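Local coordinates for protein orotidine 5'-phosphate decarboxylase (Sulfolobus solfataricus, PDB 4DBE) that probably catalyses the decarboxylation of orotidine 5'-monophosphate to UMP, the last step of de novo UMP synthesis, and works as a homodimer, at residues 28-33 with 55-60; 82-87 with 106-111; 125-130 with 150-155. All coordinates share one frame; numbering follows the deposited sequence.

Interaction 1 (28-33 with 55-60); sequences GIKVGL and EIIVDF. With BMP (6-hydroxyuridine-5'-phosphate), chain C.
Lys30 reaches over to Asp59 and closes a salt bridge, NZ to OD2 at 2.8 Å, meeting the carboxylate oxygen on its anti side and 16° out of the carboxylate plane. The same NZ hydrogen-bonds O3' of the bound 6-hydroxyuridine-5'-phosphate, also at 2.8 Å. The lysine chain leaves the strand with CG anti to the backbone N and runs out extended to CD, passing Asp59 CB; bends at chi3 (77°) and chi4 (63°) then turn NZ to the carboxylate and the ribose hydroxyl. Asp59 OD2 has a second cation, Lys61 NZ, the predicted proton donor.

Behind this pair runs parallel beta pairing between strands 28-32 and 55-62 of the TIM barrel. Val31 sits between two residues of the other strand: its N donates to Ile57 O at 2.7 Å, and its O accepts a nearly straight bond from Asp59 N. On the face turned to the surrounding helices, Val31 CB packs on Val58 CG2. Past the strand end, Leu33 CD1 stands 3.8 Å over the centre of the Phe60 ring, while Val58 CG1 covers the opposite face near the rim. A water links Leu33 N to Asp59 O.

Lys30, Asp59 and Lys61, with Asp64 of the second subunit, are consistent with the alternating lysine-aspartate array of OMP decarboxylases; the shared carboxylate probably holds both lysine amino groups in place beside the nucleotide.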
loop_
_atom_site.group_PDB
_atom_site.type_symbol
_atom_site.label_atom_id
_atom_site.label_comp_id
_atom_site.label_asym_id
_atom_site.label_seq_id
_atom_site.Cartn_x
_atom_site.Cartn_y
_atom_site.Cartn_z
ATOM N N GLY A 28 14.684 -16.069 2.982
ATOM C CA GLY A 28 13.362 -15.984 2.384
ATOM C C GLY A 28 13.282 -15.135 1.133
ATOM O O GLY A 28 14.282 -14.606 0.648
ATOM N N ILE A 29 12.072 -15.006 0.609
ATOM C CA ILE A 29 11.819 -14.162 -0.552
ATOM C C ILE A 29 10.687 -13.224 -0.196
ATOM O O ILE A 29 9.647 -13.654 0.325
ATOM C CB ILE A 29 11.400 -15.022 -1.755
ATOM C CG1 ILE A 29 12.537 -15.981 -2.107
ATOM C CG2 ILE A 29 11.022 -14.131 -2.939
ATOM C CD1 ILE A 29 12.183 -16.997 -3.191
ATOM N N LYS A 30 10.899 -11.936 -0.426
ATOM C CA LYS A 30 9.830 -10.964 -0.259
ATOM C C LYS A 30 9.259 -10.665 -1.649
ATOM O O LYS A 30 9.948 -10.135 -2.525
ATOM C CB LYS A 30 10.356 -9.694 0.412
ATOM C CG LYS A 30 9.268 -8.715 0.811
ATOM C CD LYS A 30 9.839 -7.523 1.582
ATOM C CE LYS A 30 10.535 -6.502 0.687
ATOM N NZ LYS A 30 9.594 -5.869 -0.303
ATOM N N VAL A 31 8.000 -11.031 -1.850
ATOM C CA VAL A 31 7.356 -10.844 -3.140
ATOM C C VAL A 31 6.724 -9.454 -3.181
ATOM O O VAL A 31 5.892 -9.128 -2.351
ATOM C CB VAL A 31 6.287 -11.920 -3.356
ATOM C CG1 VAL A 31 5.555 -11.687 -4.666
ATOM C CG2 VAL A 31 6.928 -13.292 -3.324
ATOM N N GLY A 32 7.137 -8.638 -4.144
ATOM C CA GLY A 32 6.706 -7.256 -4.209
ATOM C C GLY A 32 5.597 -7.034 -5.219
ATOM O O GLY A 32 5.360 -7.870 -6.092
ATOM N N LEU A 33 4.901 -5.904 -5.088
ATOM C CA LEU A 33 3.782 -5.604 -5.978
ATOM C C LEU A 33 4.181 -5.512 -7.466
ATOM O O LEU A 33 3.473 -6.019 -8.322
ATOM C CB LEU A 33 3.047 -4.335 -5.515
ATOM C CG LEU A 33 1.753 -4.010 -6.265
ATOM C CD1 LEU A 33 0.819 -5.256 -6.344
ATOM C CD2 LEU A 33 1.043 -2.834 -5.619
ATOM N N GLU A 55 10.849 -18.764 4.359
ATOM C CA GLU A 55 9.692 -17.882 4.452
ATOM C C GLU A 55 9.395 -17.135 3.152
ATOM O O GLU A 55 10.273 -16.498 2.569
ATOM C CB GLU A 55 9.859 -16.886 5.601
ATOM C CG GLU A 55 8.546 -16.230 6.033
ATOM C CD GLU A 55 8.675 -15.451 7.331
ATOM O OE1 GLU A 55 9.655 -15.683 8.080
ATOM O OE2 GLU A 55 7.800 -14.600 7.608
ATOM N N ILE A 56 8.154 -17.237 2.696
ATOM C CA ILE A 56 7.676 -16.410 1.598
ATOM C C ILE A 56 6.831 -15.270 2.168
ATOM O O ILE A 56 5.798 -15.505 2.806
ATOM C CB ILE A 56 6.816 -17.214 0.629
ATOM C CG1 ILE A 56 7.658 -18.316 -0.042
ATOM C CG2 ILE A 56 6.167 -16.268 -0.378
ATOM C CD1 ILE A 56 6.848 -19.371 -0.753
ATOM N N ILE A 57 7.271 -14.040 1.934
ATOM C CA ILE A 57 6.606 -12.866 2.472
ATOM C C ILE A 57 6.037 -12.049 1.340
ATOM O O ILE A 57 6.778 -11.593 0.464
ATOM C CB ILE A 57 7.597 -11.967 3.252
ATOM C CG1 ILE A 57 8.297 -12.775 4.344
ATOM C CG2 ILE A 57 6.885 -10.739 3.833
ATOM C CD1 ILE A 57 9.340 -11.958 5.133
ATOM N N VAL A 58 4.724 -11.861 1.338
ATOM C CA VAL A 58 4.134 -11.003 0.330
ATOM C C VAL A 58 4.043 -9.577 0.855
ATOM O O VAL A 58 3.466 -9.329 1.913
ATOM C CB VAL A 58 2.768 -11.515 -0.153
ATOM C CG1 VAL A 58 2.034 -10.413 -0.893
ATOM C CG2 VAL A 58 2.970 -12.744 -1.027
ATOM N N ASP A 59 4.638 -8.647 0.112
ATOM C CA ASP A 59 4.740 -7.268 0.565
ATOM C C ASP A 59 4.048 -6.310 -0.386
ATOM O O ASP A 59 4.658 -5.828 -1.359
ATOM C CB ASP A 59 6.211 -6.847 0.772
ATOM C CG ASP A 59 6.347 -5.386 1.199
ATOM O OD1 ASP A 59 5.322 -4.774 1.561
ATOM O OD2 ASP A 59 7.472 -4.843 1.189
ATOM N N PHE A 60 2.772 -6.052 -0.111
ATOM C CA PHE A 60 2.034 -4.998 -0.805
ATOM C C PHE A 60 1.866 -3.756 0.092
ATOM O O PHE A 60 1.053 -2.875 -0.198
ATOM C CB PHE A 60 0.670 -5.499 -1.302
ATOM C CG PHE A 60 0.752 -6.594 -2.359
ATOM C CD1 PHE A 60 1.968 -7.001 -2.886
ATOM C CD2 PHE A 60 -0.402 -7.206 -2.817
ATOM C CE1 PHE A 60 2.032 -8.011 -3.849
ATOM C CE2 PHE A 60 -0.350 -8.219 -3.788
ATOM C CZ PHE A 60 0.864 -8.616 -4.303
HETATM P P BMP C . 16.441 -2.434 -2.792
HETATM O OP1 BMP C . 16.741 -1.100 -2.257
HETATM O OP2 BMP C . 16.573 -2.676 -4.384
HETATM O OP3 BMP C . 17.470 -3.459 -2.128
HETATM O "O5'" BMP C . 14.995 -2.921 -2.309
HETATM C "C5'" BMP C . 14.540 -2.717 -0.982
HETATM C "C4'" BMP C . 13.245 -3.466 -0.735
HETATM O "O4'" BMP C . 12.794 -3.193 0.618
HETATM C "C3'" BMP C . 12.087 -3.078 -1.657
HETATM O "O3'" BMP C . 11.228 -4.198 -1.851
HETATM C "C2'" BMP C . 11.358 -2.021 -0.833
HETATM O "O2'" BMP C . 9.999 -1.866 -1.160
HETATM C "C1'" BMP C . 11.532 -2.566 0.588
HETATM N N1 BMP C . 11.508 -1.532 1.638
HETATM C C2 BMP C . 12.342 -0.469 1.610
HETATM O O2 BMP C . 13.129 -0.316 0.698
HETATM N N3 BMP C . 12.302 0.465 2.583
HETATM C C4 BMP C . 11.451 0.354 3.629
HETATM O O4 BMP C . 11.438 1.208 4.509
HETATM C C5 BMP C . 10.587 -0.757 3.696
HETATM C C6 BMP C . 10.643 -1.690 2.690
HETATM O O1 BMP C . 9.848 -2.767 2.722
HETATM O O HOH W 1 5.664 -4.035 -3.074
#

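Interaction 2 (82-87 with 106-111); sequences FIAHSF and KNLYLV
Strands 81-85 and 107-113 are the two parallel strands of a beta-alpha-beta unit of the TIM barrel, and between 82-87 and 106-111 they are held by four backbone hydrogen bonds. Phe82 N donates to Asn107 O and Phe82 O accepts from Tyr109 N; two residues on, Ala84 N donates to Tyr109 O and Ala84 O accepts from Val111 N at 2.8 Å.

On the inner face Ile83 CG2 meets Val111 CG2 at 3.7 Å, and Ile83 CG1 leans on Tyr109 CB. Val111 runs alongside the His85 ring: its CG2 stands over one face of the imidazole, toward the rim, as a CH-pi contact, and Phe87 CE2 covers the opposite face. The outer face is apolar, with Ala84 CB set against Leu108 CD1 at 4.0 Å and Leu110 CD2 at 4.1 Å. The Phe82 ring turns its edge to the aliphatic part of Lys106, CE2 to CG at 4.0 Å.

Where the strand gives way to loop, Ser86 adds a side-chain bond. Its chi1 of 64° tucks OG between backbone N and carbonyl carbon, and from there OG donates to Val111 O at 2.8 Å, tilted 22° from the carbonyl plane. A water bridges the same carbonyl to His85 ND1 and Phe87 N. With an alanine in place of Ser86, Val111 O would probably keep its water but lose the hydroxyl, and the turn after the strand would be less firmly tied.

Strand 55-62 flanks 82-85 on its other edge, helices 90-103 and 124-134 cover the Leu108 and Leu110 side, and His85 NE2 bonds Ala63 O of the second subunit.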
loop_
_atom_site.group_PDB
_atom_site.type_symbol
_atom_site.label_atom_id
_atom_site.label_comp_id
_atom_site.label_asym_id
_atom_site.label_seq_id
_atom_site.Cartn_x
_atom_site.Cartn_y
_atom_site.Cartn_z
ATOM N N PHE A 82 2.707 -11.658 5.574
ATOM C CA PHE A 82 2.397 -10.424 4.862
ATOM C C PHE A 82 2.952 -9.214 5.586
ATOM O O PHE A 82 3.074 -9.212 6.822
ATOM C CB PHE A 82 0.887 -10.250 4.690
ATOM C CG PHE A 82 0.247 -11.327 3.870
ATOM C CD1 PHE A 82 0.134 -11.193 2.493
ATOM C CD2 PHE A 82 -0.239 -12.473 4.471
ATOM C CE1 PHE A 82 -0.456 -12.180 1.739
ATOM C CE2 PHE A 82 -0.829 -13.471 3.716
ATOM C CZ PHE A 82 -0.939 -13.324 2.350
ATOM N N ILE A 83 3.279 -8.185 4.811
ATOM C CA ILE A 83 3.712 -6.913 5.359
ATOM C C ILE A 83 2.589 -5.878 5.312
ATOM O O ILE A 83 1.922 -5.722 4.295
ATOM C CB ILE A 83 4.959 -6.387 4.602
ATOM C CG1 ILE A 83 6.147 -7.317 4.878
ATOM C CG2 ILE A 83 5.305 -4.956 5.049
ATOM C CD1 ILE A 83 7.482 -6.779 4.432
ATOM N N ALA A 84 2.372 -5.186 6.423
ATOM C CA ALA A 84 1.450 -4.055 6.443
ATOM C C ALA A 84 2.096 -2.875 7.135
ATOM O O ALA A 84 3.083 -3.023 7.849
ATOM C CB ALA A 84 0.150 -4.421 7.154
ATOM N N HIS A 85 1.529 -1.698 6.931
ATOM C CA HIS A 85 1.964 -0.530 7.681
ATOM C C HIS A 85 1.375 -0.528 9.081
ATOM O O HIS A 85 0.283 -1.062 9.307
ATOM C CB HIS A 85 1.569 0.723 6.930
ATOM C CG HIS A 85 2.565 1.126 5.899
ATOM N ND1 HIS A 85 3.780 1.689 6.228
ATOM C CD2 HIS A 85 2.550 1.019 4.548
ATOM C CE1 HIS A 85 4.465 1.926 5.124
ATOM N NE2 HIS A 85 3.737 1.539 4.090
ATOM N N SER A 86 2.109 0.061 10.023
ATOM C CA SER A 86 1.598 0.245 11.377
ATOM C C SER A 86 0.846 1.573 11.523
ATOM O O SER A 86 -0.064 1.685 12.345
ATOM C CB SER A 86 2.747 0.174 12.393
ATOM O OG SER A 86 3.653 1.232 12.178
ATOM N N PHE A 87 1.204 2.578 10.722
ATOM C CA PHE A 87 0.671 3.923 10.951
ATOM C C PHE A 87 -0.848 4.022 10.816
ATOM O O PHE A 87 -1.476 4.899 11.433
ATOM C CB PHE A 87 1.374 4.978 10.087
ATOM C CG PHE A 87 0.970 4.953 8.635
ATOM C CD1 PHE A 87 -0.126 5.675 8.198
ATOM C CD2 PHE A 87 1.706 4.232 7.710
ATOM C CE1 PHE A 87 -0.505 5.658 6.858
ATOM C CE2 PHE A 87 1.340 4.213 6.358
ATOM C CZ PHE A 87 0.239 4.919 5.935
ATOM N N LYS A 106 -1.331 -17.348 9.029
ATOM C CA LYS A 106 -0.367 -16.534 8.284
ATOM C C LYS A 106 0.296 -15.586 9.267
ATOM O O LYS A 106 -0.332 -15.171 10.231
ATOM C CB LYS A 106 -1.058 -15.730 7.184
ATOM C CG LYS A 106 -1.785 -16.564 6.134
ATOM C CD LYS A 106 -0.858 -17.542 5.442
ATOM C CE LYS A 106 -1.594 -18.344 4.366
ATOM N NZ LYS A 106 -0.706 -19.408 3.824
ATOM N N ASN A 107 1.558 -15.238 9.023
ATOM C CA ASN A 107 2.271 -14.275 9.870
ATOM C C ASN A 107 2.052 -12.835 9.418
ATOM O O ASN A 107 1.777 -12.570 8.239
ATOM C CB ASN A 107 3.784 -14.553 9.857
ATOM C CG ASN A 107 4.129 -15.949 10.308
ATOM O OD1 ASN A 107 3.705 -16.385 11.372
ATOM N ND2 ASN A 107 4.902 -16.666 9.491
ATOM N N LEU A 108 2.185 -11.899 10.355
ATOM C CA LEU A 108 2.175 -10.484 10.012
ATOM C C LEU A 108 3.486 -9.768 10.389
ATOM O O LEU A 108 4.054 -9.994 11.468
ATOM C CB LEU A 108 0.978 -9.795 10.665
ATOM C CG LEU A 108 0.785 -8.295 10.442
ATOM C CD1 LEU A 108 0.516 -7.982 8.962
ATOM C CD2 LEU A 108 -0.341 -7.774 11.307
ATOM N N TYR A 109 3.973 -8.926 9.484
ATOM C CA TYR A 109 5.060 -8.012 9.785
ATOM C C TYR A 109 4.530 -6.593 9.682
ATOM O O TYR A 109 3.801 -6.277 8.744
ATOM C CB TYR A 109 6.195 -8.175 8.773
ATOM C CG TYR A 109 6.974 -9.445 8.933
ATOM C CD1 TYR A 109 8.202 -9.447 9.583
ATOM C CD2 TYR A 109 6.491 -10.643 8.432
ATOM C CE1 TYR A 109 8.926 -10.612 9.728
ATOM C CE2 TYR A 109 7.208 -11.814 8.566
ATOM C CZ TYR A 109 8.429 -11.788 9.225
ATOM O OH TYR A 109 9.151 -12.949 9.362
ATOM N N LEU A 110 4.902 -5.735 10.625
ATOM C CA LEU A 110 4.475 -4.343 10.572
ATOM C C LEU A 110 5.643 -3.420 10.249
ATOM O O LEU A 110 6.720 -3.544 10.828
ATOM C CB LEU A 110 3.806 -3.919 11.885
ATOM C CG LEU A 110 2.424 -4.516 12.195
ATOM C CD1 LEU A 110 1.860 -3.974 13.522
ATOM C CD2 LEU A 110 1.442 -4.242 11.057
ATOM N N VAL A 111 5.424 -2.500 9.317
ATOM C CA VAL A 111 6.424 -1.486 9.014
ATOM C C VAL A 111 6.545 -0.510 10.184
ATOM O O VAL A 111 5.608 0.228 10.485
ATOM C CB VAL A 111 6.091 -0.699 7.745
ATOM C CG1 VAL A 111 7.137 0.427 7.532
ATOM C CG2 VAL A 111 6.033 -1.640 6.545
HETATM O O HOH W 2 3.897 2.116 9.176
#

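Interaction 3 (125-130 with 150-155); sequences DYIKNV and TQYRRD
The short helical segments 125-130 and 150-155 run at 43° to each other with their axes 12.5 Å apart, too far for backbones to meet, and long side chains span the distance. Lys128 carries most of it. Its CG lies anti to the carbonyl carbon (chi1 -70°) and the chain beyond is fully extended, so that the lysine reaches straight across one face of the Tyr152 ring. CE stands over that face, offset toward the rim, and comes to 3.7 Å from Tyr152 CZ. The ammonium group continues over the same face, with NZ 4.8 Å from the ring centroid and 14° off its normal, a cation-pi contact.

Beyond the ring, NZ ends at the carboxylate of Asp155, where the two side chains cross at about a right angle. This is a salt bridge, with a very short NZ to OD2 separation of 2.4 Å whose exact length is doubtful. Gln151, one turn before Asp155, presents the flat face of its amide to the ammonium, with NZ over CD at 3.2 Å.

Both segments belong to the outer layer of the TIM barrel: helices 124-134 and 146-155 follow strands 107-113 and 138-141, and the contact joins neighbouring helices of that layer. Tyr152 also touches Ala112 and Val113 of strand 107-113, and its OH lies 3.8 Å from Ile127 CG2. Ile127 itself packs inward on Ser86 and Phe87, while Phe156 lies against Lys128 and Arg132 beside Asp155.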
loop_
_atom_site.group_PDB
_atom_site.type_symbol
_atom_site.label_atom_id
_atom_site.label_comp_id
_atom_site.label_asym_id
_atom_site.label_seq_id
_atom_site.Cartn_x
_atom_site.Cartn_y
_atom_site.Cartn_z
ATOM N N ASP A 125 6.091 6.482 19.658
ATOM C CA ASP A 125 5.320 6.026 20.805
ATOM C C ASP A 125 4.000 5.425 20.337
ATOM O O ASP A 125 3.565 4.382 20.833
ATOM C CB ASP A 125 5.074 7.179 21.789
ATOM C CG ASP A 125 6.348 7.624 22.500
ATOM O OD1 ASP A 125 7.039 6.759 23.084
ATOM O OD2 ASP A 125 6.662 8.833 22.467
ATOM N N TYR A 126 3.363 6.094 19.382
ATOM C CA TYR A 126 2.108 5.594 18.830
ATOM C C TYR A 126 2.347 4.326 18.010
ATOM O O TYR A 126 1.621 3.334 18.133
ATOM C CB TYR A 126 1.434 6.659 17.965
ATOM C CG TYR A 126 0.180 6.153 17.296
ATOM C CD1 TYR A 126 -0.998 6.020 18.012
ATOM C CD2 TYR A 126 0.180 5.785 15.957
ATOM C CE1 TYR A 126 -2.146 5.547 17.418
ATOM C CE2 TYR A 126 -0.970 5.305 15.346
ATOM C CZ TYR A 126 -2.130 5.196 16.084
ATOM O OH TYR A 126 -3.279 4.726 15.503
ATOM N N ILE A 127 3.385 4.362 17.184
ATOM C CA ILE A 127 3.737 3.224 16.345
ATOM C C ILE A 127 4.046 2.011 17.215
ATOM O O ILE A 127 3.605 0.906 16.933
ATOM C CB ILE A 127 4.943 3.563 15.427
ATOM C CG1 ILE A 127 4.554 4.637 14.414
ATOM C CG2 ILE A 127 5.474 2.326 14.724
ATOM C CD1 ILE A 127 3.298 4.316 13.622
ATOM N N LYS A 128 4.788 2.220 18.299
ATOM C CA LYS A 128 5.139 1.100 19.163
ATOM C C LYS A 128 3.918 0.518 19.851
ATOM O O LYS A 128 3.816 -0.701 20.036
ATOM C CB LYS A 128 6.214 1.505 20.180
ATOM C CG LYS A 128 7.568 1.746 19.537
ATOM C CD LYS A 128 8.638 2.158 20.567
ATOM C CE LYS A 128 9.933 2.537 19.858
ATOM N NZ LYS A 128 11.054 2.787 20.809
ATOM N N ASN A 129 2.978 1.385 20.205
ATOM C CA ASN A 129 1.750 0.930 20.845
ATOM C C ASN A 129 0.895 0.105 19.877
ATOM O O ASN A 129 0.321 -0.925 20.259
ATOM C CB ASN A 129 0.954 2.118 21.372
ATOM C CG ASN A 129 1.278 2.449 22.826
ATOM O OD1 ASN A 129 2.260 1.959 23.401
ATOM N ND2 ASN A 129 0.443 3.289 23.429
ATOM N N VAL A 130 0.811 0.563 18.627
ATOM C CA VAL A 130 0.114 -0.204 17.596
ATOM C C VAL A 130 0.725 -1.597 17.520
ATOM O O VAL A 130 0.026 -2.612 17.552
ATOM C CB VAL A 130 0.243 0.442 16.184
ATOM C CG1 VAL A 130 -0.281 -0.521 15.108
ATOM C CG2 VAL A 130 -0.494 1.771 16.118
ATOM N N THR A 150 18.477 -0.920 16.792
ATOM C CA THR A 150 18.885 -1.258 18.144
ATOM C C THR A 150 17.795 -0.888 19.147
ATOM O O THR A 150 17.491 -1.659 20.046
ATOM C CB THR A 150 20.223 -0.572 18.502
ATOM O OG1 THR A 150 21.205 -0.921 17.515
ATOM C CG2 THR A 150 20.701 -1.025 19.878
ATOM N N GLN A 151 17.185 0.280 18.980
ATOM C CA GLN A 151 16.103 0.691 19.878
ATOM C C GLN A 151 14.927 -0.285 19.831
ATOM O O GLN A 151 14.439 -0.716 20.875
ATOM C CB GLN A 151 15.629 2.118 19.566
ATOM C CG GLN A 151 14.394 2.550 20.347
ATOM C CD GLN A 151 13.873 3.920 19.925
ATOM O OE1 GLN A 151 13.273 4.070 18.854
ATOM N NE2 GLN A 151 14.102 4.926 20.769
ATOM N N TYR A 152 14.472 -0.631 18.626
ATOM C CA TYR A 152 13.359 -1.577 18.494
ATOM C C TYR A 152 13.655 -2.971 19.027
ATOM O O TYR A 152 12.745 -3.652 19.513
ATOM C CB TYR A 152 12.811 -1.644 17.052
ATOM C CG TYR A 152 11.779 -0.571 16.783
ATOM C CD1 TYR A 152 12.165 0.709 16.428
ATOM C CD2 TYR A 152 10.421 -0.825 16.931
ATOM C CE1 TYR A 152 11.235 1.703 16.208
ATOM C CE2 TYR A 152 9.478 0.169 16.709
ATOM C CZ TYR A 152 9.891 1.428 16.346
ATOM O OH TYR A 152 8.964 2.427 16.115
ATOM N N ARG A 153 14.909 -3.406 18.928
ATOM C CA ARG A 153 15.286 -4.725 19.428
ATOM C C ARG A 153 15.237 -4.738 20.956
ATOM O O ARG A 153 14.903 -5.748 21.576
ATOM C CB ARG A 153 16.684 -5.103 18.948
ATOM C CG ARG A 153 17.290 -6.314 19.629
ATOM C CD ARG A 153 16.460 -7.551 19.446
ATOM N NE ARG A 153 16.527 -8.066 18.079
ATOM C CZ ARG A 153 15.564 -8.783 17.517
ATOM N NH1 ARG A 153 14.471 -9.041 18.202
ATOM N NH2 ARG A 153 15.680 -9.219 16.262
ATOM N N ARG A 154 15.594 -3.612 21.555
ATOM C CA ARG A 154 15.497 -3.464 23.001
ATOM C C ARG A 154 14.025 -3.504 23.421
ATOM O O ARG A 154 13.654 -4.238 24.336
ATOM C CB ARG A 154 16.162 -2.156 23.437
ATOM C CG ARG A 154 16.373 -2.005 24.932
ATOM C CD ARG A 154 17.334 -0.851 25.241
ATOM N NE ARG A 154 16.877 0.421 24.682
ATOM C CZ ARG A 154 17.509 1.091 23.720
ATOM N NH1 ARG A 154 18.639 0.618 23.205
ATOM N NH2 ARG A 154 17.015 2.242 23.275
ATOM N N ASP A 155 13.190 -2.734 22.726
ATOM C CA ASP A 155 11.777 -2.612 23.061
ATOM C C ASP A 155 10.939 -3.822 22.656
ATOM O O ASP A 155 9.782 -3.941 23.068
ATOM C CB ASP A 155 11.182 -1.359 22.412
ATOM C CG ASP A 155 11.814 -0.076 22.914
ATOM O OD1 ASP A 155 12.465 -0.091 23.988
ATOM O OD2 ASP A 155 11.650 0.958 22.230
#

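Overall arrangement
Interactions 1 and 2 are buried strand pairings in one closed parallel sheet, with strands 55-62 and 81-85 as neighbours; their centres lie 11 Å apart. Ile83 N pairs with Val58 O between them, and Tyr109 OH probably bonds Glu55 OE2. Interaction 1 puts charge and nucleotide at the barrel's active-site end, whereas the side chains of interaction 2 are mainly apolar; both contacts reach the second subunit. Interaction 3 lies in the helical layer, its centre about 17 Å from the centre of the chain, and depends on side chains rather than backbone bonds. It touches interaction 2 through Val130 on Ser86; interaction 1 stays about 12 Å away at the nearest atoms.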